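Local coordinates for protein aggregative adherence fimbrial subunit AggA (Escherichia coli O104:H4 str. C227-11, PDB 4PH8) that forms the major building block of type I aggregative adherence fimbriae, probably polymerising by donor-strand complementation and mediating adhesion to host fibronectin, at residues A[56-61]-A[129-134]; A[81-86]-A[97-102]. All coordinates share one frame; numbering follows the deposited sequence.

Overall arrangement
Read from the N terminus, the chain enters the sheet of this fimbrial beta sandwich and reaches 56-61, part of the interrupted strand 52-68. It turns back through strand 75-82 to 81-86, and after a short excursion of ten residues returns as strand 97-100, where contact 2 closes a small loop. Only later, with strand 124-138, does the chain come back to 56-61, and contact 1 closes a loop of 67 intervening residues. Contact 2 is thus nested inside the loop of contact 1. Their centres lie about 15 Å apart and their nearest atoms about 5 Å apart, so the two do not touch; they are linked through strand 52-68, which pairs with strands 75-82, 97-100 and 124-138.

Contact 1. Residues A[56-61]-A[129-134]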
ATOM      1  N   TRP A  56       2.143   3.161  -2.179  1.00 13.31           N
ATOM      2  CA  TRP A  56       2.757   2.752  -3.432  1.00 14.66           C
ATOM      3  C   TRP A  56       3.659   1.555  -3.244  1.00 14.20           C
ATOM      4  O   TRP A  56       4.115   1.281  -2.143  1.00 16.04           O
ATOM      5  CB  TRP A  56       3.510   3.914  -4.128  1.00 16.26           C
ATOM      6  CG  TRP A  56       4.778   4.423  -3.468  1.00 17.49           C
ATOM      7  CD1 TRP A  56       6.067   4.117  -3.822  1.00 18.99           C
ATOM      8  CD2 TRP A  56       4.883   5.379  -2.392  1.00 17.13           C
ATOM      9  NE1 TRP A  56       6.955   4.799  -3.027  1.00 19.00           N
ATOM     10  CE2 TRP A  56       6.261   5.587  -2.149  1.00 19.20           C
ATOM     11  CE3 TRP A  56       3.955   6.067  -1.615  1.00 14.85           C
ATOM     12  CZ2 TRP A  56       6.726   6.442  -1.153  1.00 17.70           C
ATOM     13  CZ3 TRP A  56       4.421   6.926  -0.624  1.00 16.65           C
ATOM     14  CH2 TRP A  56       5.800   7.101  -0.401  1.00 18.36           C
ATOM     15  N   GLY A  57       3.910   0.863  -4.350  1.00 16.19           N
ATOM     16  CA  GLY A  57       4.787  -0.292  -4.387  1.00 17.75           C
ATOM     17  C   GLY A  57       6.110   0.042  -5.056  1.00 17.92           C
ATOM     18  O   GLY A  57       6.390   1.200  -5.389  1.00 19.82           O
ATOM     19  N   THR A  58       6.915  -0.992  -5.255  1.00 17.96           N
ATOM     20  CA  THR A  58       8.284  -0.847  -5.739  1.00 21.00           C
ATOM     21  C   THR A  58       8.451  -1.224  -7.211  1.00 21.22           C
ATOM     22  O   THR A  58       9.549  -1.141  -7.739  1.00 24.25           O
ATOM     23  CB  THR A  58       9.228  -1.734  -4.906  1.00 22.06           C
ATOM     24  OG1 THR A  58       8.778  -3.092  -4.969  1.00 22.61           O
ATOM     25  CG2 THR A  58       9.240  -1.274  -3.448  1.00 20.92           C
ATOM     26  N   GLY A  59       7.364  -1.620  -7.862  1.00 22.07           N
ATOM     27  CA  GLY A  59       7.424  -2.091  -9.233  1.00 22.83           C
ATOM     28  C   GLY A  59       7.304  -0.983 -10.252  1.00 23.87           C
ATOM     29  O   GLY A  59       7.237   0.209  -9.896  1.00 20.31           O
ATOM     30  N   PRO A  60       7.264  -1.363 -11.542  1.00 25.89           N
ATOM     31  CA  PRO A  60       7.051  -0.347 -12.573  1.00 28.64           C
ATOM     32  C   PRO A  60       5.731   0.349 -12.329  1.00 23.91           C
ATOM     33  O   PRO A  60       4.764  -0.289 -11.908  1.00 26.70           O
ATOM     34  CB  PRO A  60       7.023  -1.141 -13.880  1.00 30.83           C
ATOM     35  CG  PRO A  60       6.753  -2.549 -13.493  1.00 31.04           C
ATOM     36  CD  PRO A  60       7.232  -2.732 -12.079  1.00 27.96           C
ATOM     37  N   ALA A  61       5.715   1.660 -12.534  1.00 22.43           N
ATOM     38  CA  ALA A  61       4.524   2.468 -12.316  1.00 21.30           C
ATOM     39  C   ALA A  61       3.995   2.325 -10.885  1.00 20.02           C
ATOM     40  O   ALA A  61       2.827   2.507 -10.664  1.00 24.13           O
ATOM     41  CB  ALA A  61       3.435   2.109 -13.315  1.00 24.66           C
ATOM     42  N   ILE A 129       6.982  -5.219  -0.534  1.00 17.99           N
ATOM     43  CA  ILE A 129       7.270  -3.980   0.164  1.00 21.15           C
ATOM     44  C   ILE A 129       6.248  -2.952  -0.238  1.00 19.81           C
ATOM     45  O   ILE A 129       6.040  -2.710  -1.426  1.00 20.79           O
ATOM     46  CB  ILE A 129       8.653  -3.430  -0.222  1.00 22.94           C
ATOM     47  CG1 ILE A 129       9.741  -4.437   0.129  1.00 28.29           C
ATOM     48  CG2 ILE A 129       8.923  -2.112   0.476  1.00 24.01           C
ATOM     49  CD1 ILE A 129      11.031  -4.171  -0.617  1.00 31.21           C
ATOM     50  N   LEU A 130       5.631  -2.327   0.754  1.00 17.87           N
ATOM     51  CA  LEU A 130       4.749  -1.214   0.488  1.00 14.94           C
ATOM     52  C   LEU A 130       5.264   0.026   1.171  1.00 13.58           C
ATOM     53  O   LEU A 130       5.807  -0.027   2.278  1.00 17.12           O
ATOM     54  CB  LEU A 130       3.337  -1.521   0.950  1.00 17.69           C
ATOM     55  CG  LEU A 130       2.621  -2.645   0.212  1.00 20.07           C
ATOM     56  CD1 LEU A 130       1.214  -2.742   0.750  1.00 22.05           C
ATOM     57  CD2 LEU A 130       2.598  -2.438  -1.292  1.00 21.84           C
ATOM     58  N   HIS A 131       5.106   1.145   0.480  1.00 12.71           N
ATOM     59  CA  HIS A 131       5.486   2.425   1.016  1.00 12.92           C
ATOM     60  C   HIS A 131       4.220   3.194   1.279  1.00 12.40           C
ATOM     61  O   HIS A 131       3.266   3.109   0.502  1.00 14.38           O
ATOM     62  CB  HIS A 131       6.302   3.195  -0.006  1.00 15.79           C
ATOM     63  CG  HIS A 131       7.666   2.638  -0.232  1.00 18.50           C
ATOM     64  ND1 HIS A 131       8.769   3.093   0.457  1.00 19.35           N
ATOM     65  CD2 HIS A 131       8.119   1.694  -1.089  1.00 22.55           C
ATOM     66  CE1 HIS A 131       9.842   2.453   0.032  1.00 22.28           C
ATOM     67  NE2 HIS A 131       9.469   1.589  -0.895  1.00 25.84           N
ATOM     68  N   ALA A 132       4.225   3.981   2.342  1.00 13.78           N
ATOM     69  CA  ALA A 132       3.100   4.853   2.644  1.00 14.23           C
ATOM     70  C   ALA A 132       3.619   6.210   3.080  1.00 14.83           C
ATOM     71  O   ALA A 132       4.727   6.332   3.613  1.00 15.53           O
ATOM     72  CB  ALA A 132       2.225   4.261   3.730  1.00 15.39           C
ATOM     73  N   ALA A 133       2.823   7.236   2.849  1.00 13.87           N
ATOM     74  CA  ALA A 133       3.209   8.568   3.292  1.00 14.76           C
ATOM     75  C   ALA A 133       2.006   9.410   3.625  1.00 13.53           C
ATOM     76  O   ALA A 133       0.868   9.059   3.294  1.00 14.68           O
ATOM     77  CB  ALA A 133       4.071   9.268   2.234  1.00 14.52           C
ATOM     78  N   VAL A 134       2.285  10.531   4.288  1.00 13.66           N
ATOM     79  CA  VAL A 134       1.304  11.551   4.570  1.00 15.40           C
ATOM     80  C   VAL A 134       1.914  12.902   4.239  1.00 15.28           C
ATOM     81  O   VAL A 134       3.051  13.183   4.653  1.00 14.49           O
ATOM     82  CB  VAL A 134       0.799  11.527   6.037  1.00 16.21           C
ATOM     83  CG1 VAL A 134       1.923  11.745   7.053  1.00 16.13           C
ATOM     84  CG2 VAL A 134      -0.303  12.553   6.251  1.00 17.51           C
TER
HETATM   85  O   HOH W   1       6.185  -3.534  -3.937  1.00 20.10           O
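The indole of W56 lies across the base of H131, a good example of how an antiparallel hydrogen-bonded pair brings two flat side chains together on one sheet face. H131 CB sits over the indole and makes a CH-pi contact, 3.4 Å from the centroid of the five-membered ring. The imidazole beyond it runs nearly parallel to the indole, with planes at 9°, but is slid so far aside that the two rings barely overlap. W56 is laid toward the partner strand by its first torsion, which sets CG between the backbone N and the carbonyl carbon (chi1 69°). The six-membered ring thereby reaches A133, whose CB meets W56 CZ3 at the indole edge, 3.7 Å away. At the imidazole edge, in its plane, T58 CG2 approaches H131 NE2 to 3.8 Å; the same methyl also packs on I129 CB.

Beneath the rings, W56 N donates to H131 O (2.9 Å) and H131 N donates back to W56 O (2.8 Å). Past this pair the two chain segments part, and a water bridges the gap, accepting from T58 N and donating to I129 O.

Strand 124-138 lies between 52-68 and 141-155. Q146 of the latter touches W56 and A133, K96 adds a cation-pi contact to the indole, and L130 packs on W64 and on A38 of strand 34-41.

Contact 2. Residues A[81-86]-A[97-102]; sequences SIDGGA and IYKKLT
Charge pairing joins D83 to K99 at the polar end of this contact, where a turn is joined to strand 97-100 through side chains, with no backbone hydrogen bond between the two segments. K99 NZ donates to D83 OD1 at 2.9 Å in a salt bridge, approaching from above the carboxylate plane, 37° out of it. The lysine is fully extended, with CG opposite the backbone N (chi1 -176°), and its chain crosses that of D83 at about a right angle.

Hydrogen bonding within 81-86 shapes the other partner. D83 OD1 also accepts from G85 N at 2.8 Å, which makes an Asx turn, while A86 N bonds to D83 O across the type I turn from D83 to A86. One carboxylate oxygen therefore serves two donors.

Apolar packing fills the rest. I82 and I97 slide past each other in opposite directions, and I82 CG2 presses closely on I97 CD1, 3.5 Å away. A86 CB touches I97 CG2 more loosely at 4.0 Å. K99 CB continues this surface, packed against A86. L108 of strand 108-114 touches D83, A86 and I97. Separately, K99 CG lies 3.5 Å from G85 O, a van der Waals contact with a backbone carbonyl.

The polar ends have further partners: K99 NZ bonds to F107 O and N105 OD1, and D83 OD2 accepts from N109 N. The ammonium is thus held by three acceptors and both carboxylate oxygens are engaged, a network that would probably stabilise the charged forms of both residues and fix the turn against strand 97-100.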
ATOM      1  N   SER A  81      -6.205  -2.417  -6.422  1.00 10.25           N
ATOM      2  CA  SER A  81      -7.536  -1.848  -6.324  1.00 11.03           C
ATOM      3  C   SER A  81      -7.594  -0.987  -5.081  1.00 11.04           C
ATOM      4  O   SER A  81      -6.964  -1.304  -4.074  1.00 14.51           O
ATOM      5  CB  SER A  81      -8.559  -2.967  -6.232  1.00 11.85           C
ATOM      6  OG  SER A  81      -8.516  -3.708  -7.429  1.00 12.85           O
ATOM      7  N   ILE A  82      -8.355   0.091  -5.161  1.00  9.83           N
ATOM      8  CA  ILE A  82      -8.387   1.110  -4.125  1.00  9.92           C
ATOM      9  C   ILE A  82      -9.822   1.467  -3.778  1.00  9.96           C
ATOM     10  O   ILE A  82     -10.760   1.242  -4.569  1.00  9.68           O
ATOM     11  CB  ILE A  82      -7.567   2.355  -4.535  1.00 10.64           C
ATOM     12  CG1 ILE A  82      -8.213   3.104  -5.711  1.00 10.40           C
ATOM     13  CG2 ILE A  82      -6.136   1.940  -4.829  1.00 11.33           C
ATOM     14  CD1 ILE A  82      -7.449   4.359  -6.133  1.00 10.69           C
ATOM     15  N   ASP A  83     -10.006   2.009  -2.579  1.00 10.08           N
ATOM     16  CA  ASP A  83     -11.352   2.385  -2.160  1.00 10.77           C
ATOM     17  C   ASP A  83     -11.926   3.526  -3.022  1.00 11.24           C
ATOM     18  O   ASP A  83     -11.214   4.223  -3.757  1.00 11.50           O
ATOM     19  CB  ASP A  83     -11.414   2.683  -0.654  1.00 11.30           C
ATOM     20  CG  ASP A  83     -10.772   4.000  -0.256  1.00 11.00           C
ATOM     21  OD1 ASP A  83     -11.269   5.048  -0.709  1.00 12.34           O
ATOM     22  OD2 ASP A  83      -9.817   4.002   0.570  1.00 12.63           O
ATOM     23  N   GLY A  84     -13.231   3.695  -2.934  1.00 12.96           N
ATOM     24  CA  GLY A  84     -13.916   4.632  -3.788  1.00 13.79           C
ATOM     25  C   GLY A  84     -13.564   6.084  -3.600  1.00 13.27           C
ATOM     26  O   GLY A  84     -13.868   6.907  -4.481  1.00 16.16           O
ATOM     27  N   GLY A  85     -12.947   6.420  -2.466  1.00 12.58           N
ATOM     28  CA  GLY A  85     -12.543   7.794  -2.210  1.00 14.43           C
ATOM     29  C   GLY A  85     -11.108   8.137  -2.559  1.00 14.43           C
ATOM     30  O   GLY A  85     -10.686   9.278  -2.405  1.00 16.80           O
ATOM     31  N   ALA A  86     -10.359   7.142  -3.008  1.00 13.25           N
ATOM     32  CA  ALA A  86      -8.940   7.303  -3.338  1.00 12.66           C
ATOM     33  C   ALA A  86      -8.804   7.524  -4.835  1.00 11.42           C
ATOM     34  O   ALA A  86      -9.775   7.407  -5.582  1.00 13.65           O
ATOM     35  CB  ALA A  86      -8.168   6.063  -2.918  1.00 13.10           C
ATOM     36  N   ILE A  97      -1.025   5.681  -5.273  1.00 13.82           N
ATOM     37  CA  ILE A  97      -2.362   5.999  -4.787  1.00 12.58           C
ATOM     38  C   ILE A  97      -2.304   7.131  -3.789  1.00 12.70           C
ATOM     39  O   ILE A  97      -1.412   7.150  -2.953  1.00 14.32           O
ATOM     40  CB  ILE A  97      -2.930   4.776  -4.042  1.00 11.93           C
ATOM     41  CG1 ILE A  97      -2.821   3.528  -4.925  1.00 12.82           C
ATOM     42  CG2 ILE A  97      -4.357   5.042  -3.577  1.00 11.08           C
ATOM     43  CD1 ILE A  97      -2.753   2.237  -4.123  1.00 13.60           C
ATOM     44  N   TYR A  98      -3.272   8.042  -3.847  1.00 11.94           N
ATOM     45  CA  TYR A  98      -3.421   9.040  -2.808  1.00 13.88           C
ATOM     46  C   TYR A  98      -4.869   9.178  -2.410  1.00 12.47           C
ATOM     47  O   TYR A  98      -5.784   8.733  -3.117  1.00 13.89           O
ATOM     48  CB  TYR A  98      -2.881  10.406  -3.265  1.00 16.12           C
ATOM     49  CG  TYR A  98      -3.604  10.980  -4.454  1.00 17.25           C
ATOM     50  CD1 TYR A  98      -3.203  10.665  -5.745  1.00 17.05           C
ATOM     51  CD2 TYR A  98      -4.689  11.827  -4.290  1.00 18.97           C
ATOM     52  CE1 TYR A  98      -3.868  11.172  -6.843  1.00 19.80           C
ATOM     53  CE2 TYR A  98      -5.372  12.331  -5.385  1.00 20.75           C
ATOM     54  CZ  TYR A  98      -4.950  12.010  -6.653  1.00 22.36           C
ATOM     55  OH  TYR A  98      -5.623  12.520  -7.740  1.00 31.33           O
ATOM     56  N   LYS A  99      -5.067   9.803  -1.264  1.00 11.10           N
ATOM     57  CA  LYS A  99      -6.404  10.128  -0.790  1.00 12.40           C
ATOM     58  C   LYS A  99      -6.350  11.280   0.181  1.00 13.04           C
ATOM     59  O   LYS A  99      -5.590  11.230   1.134  1.00 13.36           O
ATOM     60  CB  LYS A  99      -7.023   8.935  -0.108  1.00 11.52           C
ATOM     61  CG  LYS A  99      -8.460   9.155   0.338  1.00 13.75           C
ATOM     62  CD  LYS A  99      -9.046   7.840   0.852  1.00 12.08           C
ATOM     63  CE  LYS A  99     -10.483   7.988   1.320  1.00 11.87           C
ATOM     64  NZ  LYS A  99     -11.118   6.681   1.639  1.00 12.13           N
ATOM     65  N   LYS A 100      -7.171  12.298  -0.068  1.00 15.10           N
ATOM     66  CA  LYS A 100      -7.378  13.375   0.876  1.00 17.03           C
ATOM     67  C   LYS A 100      -8.382  12.864   1.909  1.00 16.23           C
ATOM     68  O   LYS A 100      -9.543  12.623   1.601  1.00 17.76           O
ATOM     69  CB  LYS A 100      -7.888  14.630   0.139  1.00 21.21           C
ATOM     70  CG  LYS A 100      -8.512  15.707   1.011  1.00 28.54           C
ATOM     71  CD  LYS A 100      -7.524  16.329   1.981  1.00 35.86           C
ATOM     72  CE  LYS A 100      -7.851  17.799   2.225  1.00 42.23           C
ATOM     73  NZ  LYS A 100      -7.104  18.709   1.317  1.00 48.97           N
ATOM     74  N   LEU A 101      -7.915  12.680   3.130  1.00 13.61           N
ATOM     75  CA  LEU A 101      -8.750  12.142   4.193  1.00 13.28           C
ATOM     76  C   LEU A 101      -9.697  13.207   4.731  1.00 15.91           C
ATOM     77  O   LEU A 101      -9.408  14.401   4.652  1.00 18.65           O
ATOM     78  CB  LEU A 101      -7.866  11.608   5.312  1.00 12.98           C
ATOM     79  CG  LEU A 101      -6.906  10.482   4.897  1.00 12.69           C
ATOM     80  CD1 LEU A 101      -6.104  10.062   6.119  1.00 15.03           C
ATOM     81  CD2 LEU A 101      -7.646   9.290   4.298  1.00 13.81           C
ATOM     82  N   THR A 102     -10.822  12.763   5.271  1.00 16.14           N
ATOM     83  CA  THR A 102     -11.777  13.629   5.953  1.00 20.72           C
ATOM     84  C   THR A 102     -12.260  12.949   7.230  1.00 19.47           C
ATOM     85  O   THR A 102     -12.030  11.748   7.439  1.00 17.48           O
ATOM     86  CB  THR A 102     -12.997  13.941   5.066  1.00 23.03           C
ATOM     87  OG1 THR A 102     -13.709  12.726   4.783  1.00 24.21           O
ATOM     88  CG2 THR A 102     -12.561  14.619   3.766  1.00 26.02           C
TER